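Local coordinates for protein cellulase (Bacillus sp. BG-CS10, PDB 5E09) that probably hydrolyses internal beta-1,4-glucosidic linkages of cellulose, as a halophilic glycoside hydrolase family 5 enzyme that also carries carbohydrate-binding modules, at residues 25-30 / 58-63; 62-67 / 100-105. All coordinates share one frame; numbering follows the deposited sequence.

Interaction 1 (25-30 / 58-63); sequences NTFDAV and IRIPVT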
loop_
_atom_site.group_PDB
_atom_site.type_symbol
_atom_site.label_atom_id
_atom_site.label_comp_id
_atom_site.label_asym_id
_atom_site.label_seq_id
_atom_site.Cartn_x
_atom_site.Cartn_y
_atom_site.Cartn_z
ATOM N N ASN A 25 -12.687 -0.365 1.791
ATOM C CA ASN A 25 -13.546 -1.522 1.991
ATOM C C ASN A 25 -14.651 -1.150 2.983
ATOM O O ASN A 25 -15.050 -1.977 3.802
ATOM C CB ASN A 25 -12.740 -2.712 2.511
ATOM C CG ASN A 25 -11.639 -3.130 1.557
ATOM O OD1 ASN A 25 -11.460 -2.534 0.496
ATOM N ND2 ASN A 25 -10.892 -4.163 1.933
ATOM N N THR A 26 -15.102 0.099 2.944
ATOM C CA THR A 26 -16.172 0.555 3.821
ATOM C C THR A 26 -17.357 0.569 2.886
ATOM O O THR A 26 -17.784 -0.485 2.413
ATOM C CB THR A 26 -15.913 1.971 4.355
ATOM O OG1 THR A 26 -14.679 1.992 5.085
ATOM C CG2 THR A 26 -17.045 2.412 5.269
ATOM N N PHE A 27 -17.858 1.737 2.535
ATOM C CA PHE A 27 -18.992 1.791 1.626
ATOM C C PHE A 27 -18.683 1.192 0.247
ATOM O O PHE A 27 -19.591 0.745 -0.454
ATOM C CB PHE A 27 -19.483 3.233 1.472
ATOM C CG PHE A 27 -19.931 3.862 2.760
ATOM C CD1 PHE A 27 -21.248 3.755 3.177
ATOM C CD2 PHE A 27 -19.036 4.560 3.554
ATOM C CE1 PHE A 27 -21.663 4.332 4.362
ATOM C CE2 PHE A 27 -19.446 5.139 4.740
ATOM C CZ PHE A 27 -20.761 5.026 5.145
ATOM N N ASP A 28 -17.413 1.208 -0.150
ATOM C CA ASP A 28 -17.013 0.755 -1.468
ATOM C C ASP A 28 -17.170 -0.758 -1.631
ATOM O O ASP A 28 -17.050 -1.274 -2.737
ATOM C CB ASP A 28 -15.565 1.167 -1.756
ATOM C CG ASP A 28 -14.628 0.881 -0.594
ATOM O OD1 ASP A 28 -14.936 1.290 0.548
ATOM O OD2 ASP A 28 -13.579 0.248 -0.828
ATOM N N ALA A 29 -17.445 -1.465 -0.539
ATOM C CA ALA A 29 -17.599 -2.923 -0.599
ATOM C C ALA A 29 -18.682 -3.334 -1.585
ATOM O O ALA A 29 -19.759 -2.737 -1.627
ATOM C CB ALA A 29 -17.913 -3.494 0.788
ATOM N N VAL A 30 -18.389 -4.355 -2.382
ATOM C CA VAL A 30 -19.345 -4.842 -3.360
ATOM C C VAL A 30 -20.227 -5.912 -2.741
ATOM O O VAL A 30 -19.865 -7.088 -2.703
ATOM C CB VAL A 30 -18.648 -5.413 -4.604
ATOM C CG1 VAL A 30 -19.681 -5.851 -5.634
ATOM C CG2 VAL A 30 -17.689 -4.376 -5.195
ATOM N N ILE A 58 -10.084 12.897 4.808
ATOM C CA ILE A 58 -10.496 11.517 4.682
ATOM C C ILE A 58 -11.170 11.303 3.329
ATOM O O ILE A 58 -11.982 12.115 2.884
ATOM C CB ILE A 58 -11.439 11.111 5.842
ATOM C CG1 ILE A 58 -11.889 9.655 5.696
ATOM C CG2 ILE A 58 -12.636 12.041 5.916
ATOM C CD1 ILE A 58 -12.837 9.206 6.787
ATOM N N ARG A 59 -10.795 10.219 2.662
ATOM C CA ARG A 59 -11.441 9.827 1.423
ATOM C C ARG A 59 -12.467 8.759 1.747
ATOM O O ARG A 59 -12.180 7.805 2.469
ATOM C CB ARG A 59 -10.420 9.316 0.410
ATOM C CG ARG A 59 -10.991 8.947 -0.959
ATOM C CD ARG A 59 -9.872 8.991 -1.994
ATOM N NE ARG A 59 -10.277 8.547 -3.324
ATOM C CZ ARG A 59 -10.167 7.297 -3.764
ATOM N NH1 ARG A 59 -9.678 6.355 -2.971
ATOM N NH2 ARG A 59 -10.545 6.989 -4.996
ATOM N N ILE A 60 -13.677 8.936 1.241
ATOM C CA ILE A 60 -14.728 7.970 1.492
ATOM C C ILE A 60 -15.167 7.357 0.170
ATOM O O ILE A 60 -16.047 7.889 -0.514
ATOM C CB ILE A 60 -15.925 8.610 2.217
ATOM C CG1 ILE A 60 -15.465 9.213 3.544
ATOM C CG2 ILE A 60 -17.002 7.574 2.486
ATOM C CD1 ILE A 60 -16.546 9.973 4.266
ATOM N N PRO A 61 -14.522 6.246 -0.211
ATOM C CA PRO A 61 -14.913 5.531 -1.426
ATOM C C PRO A 61 -16.294 4.917 -1.257
ATOM O O PRO A 61 -16.578 4.298 -0.230
ATOM C CB PRO A 61 -13.841 4.443 -1.575
ATOM C CG PRO A 61 -13.206 4.324 -0.240
ATOM C CD PRO A 61 -13.314 5.676 0.406
ATOM N N VAL A 62 -17.155 5.106 -2.245
ATOM C CA VAL A 62 -18.477 4.499 -2.210
ATOM C C VAL A 62 -18.790 3.785 -3.516
ATOM O O VAL A 62 -18.659 4.361 -4.593
ATOM C CB VAL A 62 -19.574 5.540 -1.940
ATOM C CG1 VAL A 62 -20.920 4.848 -1.803
ATOM C CG2 VAL A 62 -19.256 6.340 -0.682
ATOM N N THR A 63 -19.184 2.521 -3.413
ATOM C CA THR A 63 -19.721 1.791 -4.552
ATOM C C THR A 63 -21.242 1.855 -4.473
ATOM O O THR A 63 -21.829 1.495 -3.448
ATOM C CB THR A 63 -19.243 0.331 -4.576
ATOM O OG1 THR A 63 -17.817 0.303 -4.711
ATOM C CG2 THR A 63 -19.868 -0.419 -5.742
#
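At the C-terminal end of the (beta/alpha)8 barrel of this family 5 glycoside hydrolase, the loop after strand 20-23 packs through F27 and D28 against P61-T63, which continue the chain beyond the neighbouring parallel strand 57-60. Residues T26 to A29 form a type I beta turn, closed by a backbone hydrogen bond from A29 N to T26 O, and the turn points F27 at the second segment and sets D28 alongside P61. F27 supplies the apolar part. Its CB lies 3.8 Å from V62 CG2, while the ring runs alongside I60, with CD2 of F27 also 3.8 Å from I60 CG2. The ring takes this course because CG of F27 is anti to its own carbonyl carbon (chi1 -60°); beyond the contact it packs on V84 and V87 of helix 78-93. D28 and P61 point the same way, and the proline CG comes within 3.6 Å of D28 OD1. The same carboxylate folds back over its own loop: D28 OD2 accepts N25 N through its syn lone pair, and D28 OD1 is met by T26 N at 2.7 Å, on the syn side but 35° out of the carboxylate plane. These two bonds fix the rotation of the buried acid and brace the start of the turn. W310 of strand 306-311 touches both D28 and P61. On the barrel side, R59 forms salt bridges with E145, at the end of strand 142-145, and with E271 on strand 267-272, the position of the nucleophile in family 5 enzymes and so probably here. The polar closure falls to T63. Its backbone N makes a weak hydrogen bond to F27 O, and its hydroxyl OG1 donates to D28 O at 2.6 Å, approaching 28° from the carbonyl plane.

Interaction 2 (62-67 / 100-105); sequences VTWENQ and LNLHHD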
loop_
_atom_site.group_PDB
_atom_site.type_symbol
_atom_site.label_atom_id
_atom_site.label_comp_id
_atom_site.label_asym_id
_atom_site.label_seq_id
_atom_site.Cartn_x
_atom_site.Cartn_y
_atom_site.Cartn_z
ATOM N N VAL A 62 -17.155 5.106 -2.245
ATOM C CA VAL A 62 -18.477 4.499 -2.210
ATOM C C VAL A 62 -18.790 3.785 -3.516
ATOM O O VAL A 62 -18.659 4.361 -4.593
ATOM C CB VAL A 62 -19.574 5.540 -1.940
ATOM C CG1 VAL A 62 -20.920 4.848 -1.803
ATOM C CG2 VAL A 62 -19.256 6.340 -0.682
ATOM N N THR A 63 -19.184 2.521 -3.413
ATOM C CA THR A 63 -19.721 1.791 -4.552
ATOM C C THR A 63 -21.242 1.855 -4.473
ATOM O O THR A 63 -21.829 1.495 -3.448
ATOM C CB THR A 63 -19.243 0.331 -4.576
ATOM O OG1 THR A 63 -17.817 0.303 -4.711
ATOM C CG2 THR A 63 -19.868 -0.419 -5.742
ATOM N N TRP A 64 -21.872 2.319 -5.549
ATOM C CA TRP A 64 -23.294 2.664 -5.519
ATOM C C TRP A 64 -24.219 1.644 -6.176
ATOM O O TRP A 64 -25.405 1.611 -5.859
ATOM C CB TRP A 64 -23.516 4.019 -6.197
ATOM C CG TRP A 64 -22.777 5.143 -5.556
ATOM C CD1 TRP A 64 -21.565 5.638 -5.923
ATOM C CD2 TRP A 64 -23.205 5.913 -4.426
ATOM N NE1 TRP A 64 -21.207 6.672 -5.094
ATOM C CE2 TRP A 64 -22.196 6.860 -4.172
ATOM C CE3 TRP A 64 -24.339 5.889 -3.613
ATOM C CZ2 TRP A 64 -22.291 7.777 -3.124
ATOM C CZ3 TRP A 64 -24.432 6.799 -2.581
ATOM C CH2 TRP A 64 -23.413 7.730 -2.341
ATOM N N GLU A 65 -23.682 0.830 -7.086
ATOM C CA GLU A 65 -24.502 -0.015 -7.961
ATOM C C GLU A 65 -25.576 -0.838 -7.253
ATOM O O GLU A 65 -26.715 -0.909 -7.714
ATOM C CB GLU A 65 -23.618 -0.974 -8.757
ATOM C CG GLU A 65 -24.424 -1.885 -9.674
ATOM C CD GLU A 65 -23.807 -3.256 -9.825
ATOM O OE1 GLU A 65 -22.744 -3.363 -10.471
ATOM O OE2 GLU A 65 -24.380 -4.230 -9.294
ATOM N N ASN A 66 -25.211 -1.460 -6.138
ATOM C CA ASN A 66 -26.136 -2.319 -5.407
ATOM C C ASN A 66 -27.093 -1.546 -4.494
ATOM O O ASN A 66 -27.840 -2.139 -3.718
ATOM C CB ASN A 66 -25.353 -3.353 -4.595
ATOM C CG ASN A 66 -24.734 -4.425 -5.469
ATOM O OD1 ASN A 66 -25.304 -4.813 -6.486
ATOM N ND2 ASN A 66 -23.560 -4.906 -5.078
ATOM N N GLN A 67 -27.079 -0.223 -4.593
ATOM C CA GLN A 67 -27.971 0.595 -3.781
ATOM C C GLN A 67 -28.857 1.465 -4.668
ATOM O O GLN A 67 -29.477 2.424 -4.202
ATOM C CB GLN A 67 -27.167 1.465 -2.809
ATOM C CG GLN A 67 -26.244 0.685 -1.876
ATOM C CD GLN A 67 -26.995 -0.119 -0.818
ATOM O OE1 GLN A 67 -28.189 0.083 -0.594
ATOM N NE2 GLN A 67 -26.289 -1.034 -0.160
ATOM N N LEU A 100 -15.471 12.455 -1.775
ATOM C CA LEU A 100 -16.508 11.452 -2.049
ATOM C C LEU A 100 -16.534 11.064 -3.533
ATOM O O LEU A 100 -16.394 11.931 -4.402
ATOM C CB LEU A 100 -17.876 11.982 -1.625
ATOM C CG LEU A 100 -19.078 11.075 -1.875
ATOM C CD1 LEU A 100 -19.021 9.870 -0.961
ATOM C CD2 LEU A 100 -20.390 11.830 -1.701
ATOM N N ASN A 101 -16.710 9.776 -3.831
ATOM C CA ASN A 101 -16.687 9.334 -5.231
ATOM C C ASN A 101 -17.737 8.308 -5.643
ATOM O O ASN A 101 -18.637 7.971 -4.876
ATOM C CB ASN A 101 -15.298 8.772 -5.580
ATOM C CG ASN A 101 -14.997 7.414 -4.942
ATOM O OD1 ASN A 101 -15.886 6.696 -4.465
ATOM N ND2 ASN A 101 -13.719 7.048 -4.958
ATOM N N LEU A 102 -17.455 7.716 -6.801
ATOM C CA LEU A 102 -18.138 6.573 -7.370
ATOM C C LEU A 102 -16.890 5.682 -7.317
ATOM O O LEU A 102 -15.835 6.111 -7.785
ATOM C CB LEU A 102 -18.556 6.841 -8.810
ATOM C CG LEU A 102 -19.511 8.016 -9.031
ATOM C CD1 LEU A 102 -19.781 8.217 -10.514
ATOM C CD2 LEU A 102 -20.810 7.803 -8.269
ATOM N N HIS A 103 -16.993 4.477 -6.792
ATOM C CA HIS A 103 -15.820 3.631 -6.685
ATOM C C HIS A 103 -15.747 2.405 -7.573
ATOM O O HIS A 103 -15.280 2.499 -8.662
ATOM C CB HIS A 103 -15.563 3.265 -5.237
ATOM C CG HIS A 103 -14.138 2.966 -4.934
ATOM N ND1 HIS A 103 -13.194 3.946 -4.787
ATOM C CD2 HIS A 103 -13.499 1.800 -4.736
ATOM C CE1 HIS A 103 -12.033 3.397 -4.523
ATOM N NE2 HIS A 103 -12.195 2.094 -4.473
ATOM N N HIS A 104 -16.203 1.264 -7.110
ATOM C CA HIS A 104 -16.134 0.051 -7.902
ATOM C C HIS A 104 -17.062 0.069 -9.083
ATOM O O HIS A 104 -16.957 -0.719 -9.979
ATOM C CB HIS A 104 -16.220 -1.202 -7.061
ATOM C CG HIS A 104 -15.004 -1.427 -6.239
ATOM N ND1 HIS A 104 -13.741 -1.339 -6.756
ATOM C CD2 HIS A 104 -14.853 -1.695 -4.931
ATOM C CE1 HIS A 104 -12.865 -1.558 -5.805
ATOM N NE2 HIS A 104 -13.516 -1.776 -4.688
ATOM N N ASP A 105 -17.974 1.007 -9.054
ATOM C CA ASP A 105 -18.875 1.216 -10.179
ATOM C C ASP A 105 -18.099 1.322 -11.484
ATOM O O ASP A 105 -18.613 0.997 -12.550
ATOM C CB ASP A 105 -19.710 2.480 -9.972
ATOM C CG ASP A 105 -20.508 2.444 -8.692
ATOM O OD1 ASP A 105 -21.527 1.722 -8.650
ATOM O OD2 ASP A 105 -20.124 3.147 -7.731
#
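V62 and L100 meet at the apolar centre, V62 CG2 lying 3.5 Å from L100 CD1, and the other valine methyl, CG1, sits over the middle of one face of the W64 indole. L102 crosses W64 at about a right angle, bringing its CD2 to 3.3 Å from W64 CD1. W64 CG is anti to the carbonyl carbon (chi1 -60°), placing NE1 to donate to N101 O (2.9 Å), nearly in the indole plane and on a carbonyl lone pair. Without the indole, as with an alanine here, N101 O would probably lose this donor and a gap would open beside L102 and V62. Farther out, N101 OD1 accepts V62 N at 3.0 Å, while N101 ND2 donates to H103 ND1 in the imidazole plane. H104 N donates to T63 OG1, whose own proton goes to D28 O. The D105 carboxylate, turned only 19° from the indole plane, accepts W64 N on the syn lone pair of OD2 (2.9 Å); D105 OD1 takes a weak bond from E65 N and a stronger one from W109 NE1. Helix 117-134 packs on W64 and L102, helix 78-93 on V62 and L100, helix 105-110 on T63 and E65, and L100 pairs with strand 142-145.

From the N terminus, the chain leaves barrel strand 20-23 into 25-30, passes through helix 44-52 and returns along strand 57-60; interaction 1 closes this beta-alpha-beta crossover. Interaction 2 begins where interaction 1 ends, sharing V62 and T63, and closes the next crossover, through helix 78-93 and strand 97-100. The two loops therefore follow one another, neither crossing nor nesting, with contact centres about 7 Å apart. The T63 hydroxyl belongs to both contacts, and P61 CB packs 3.3 Å from H103 ND1. Together they tie the loops after three successive strands at the C-terminal rim of the barrel.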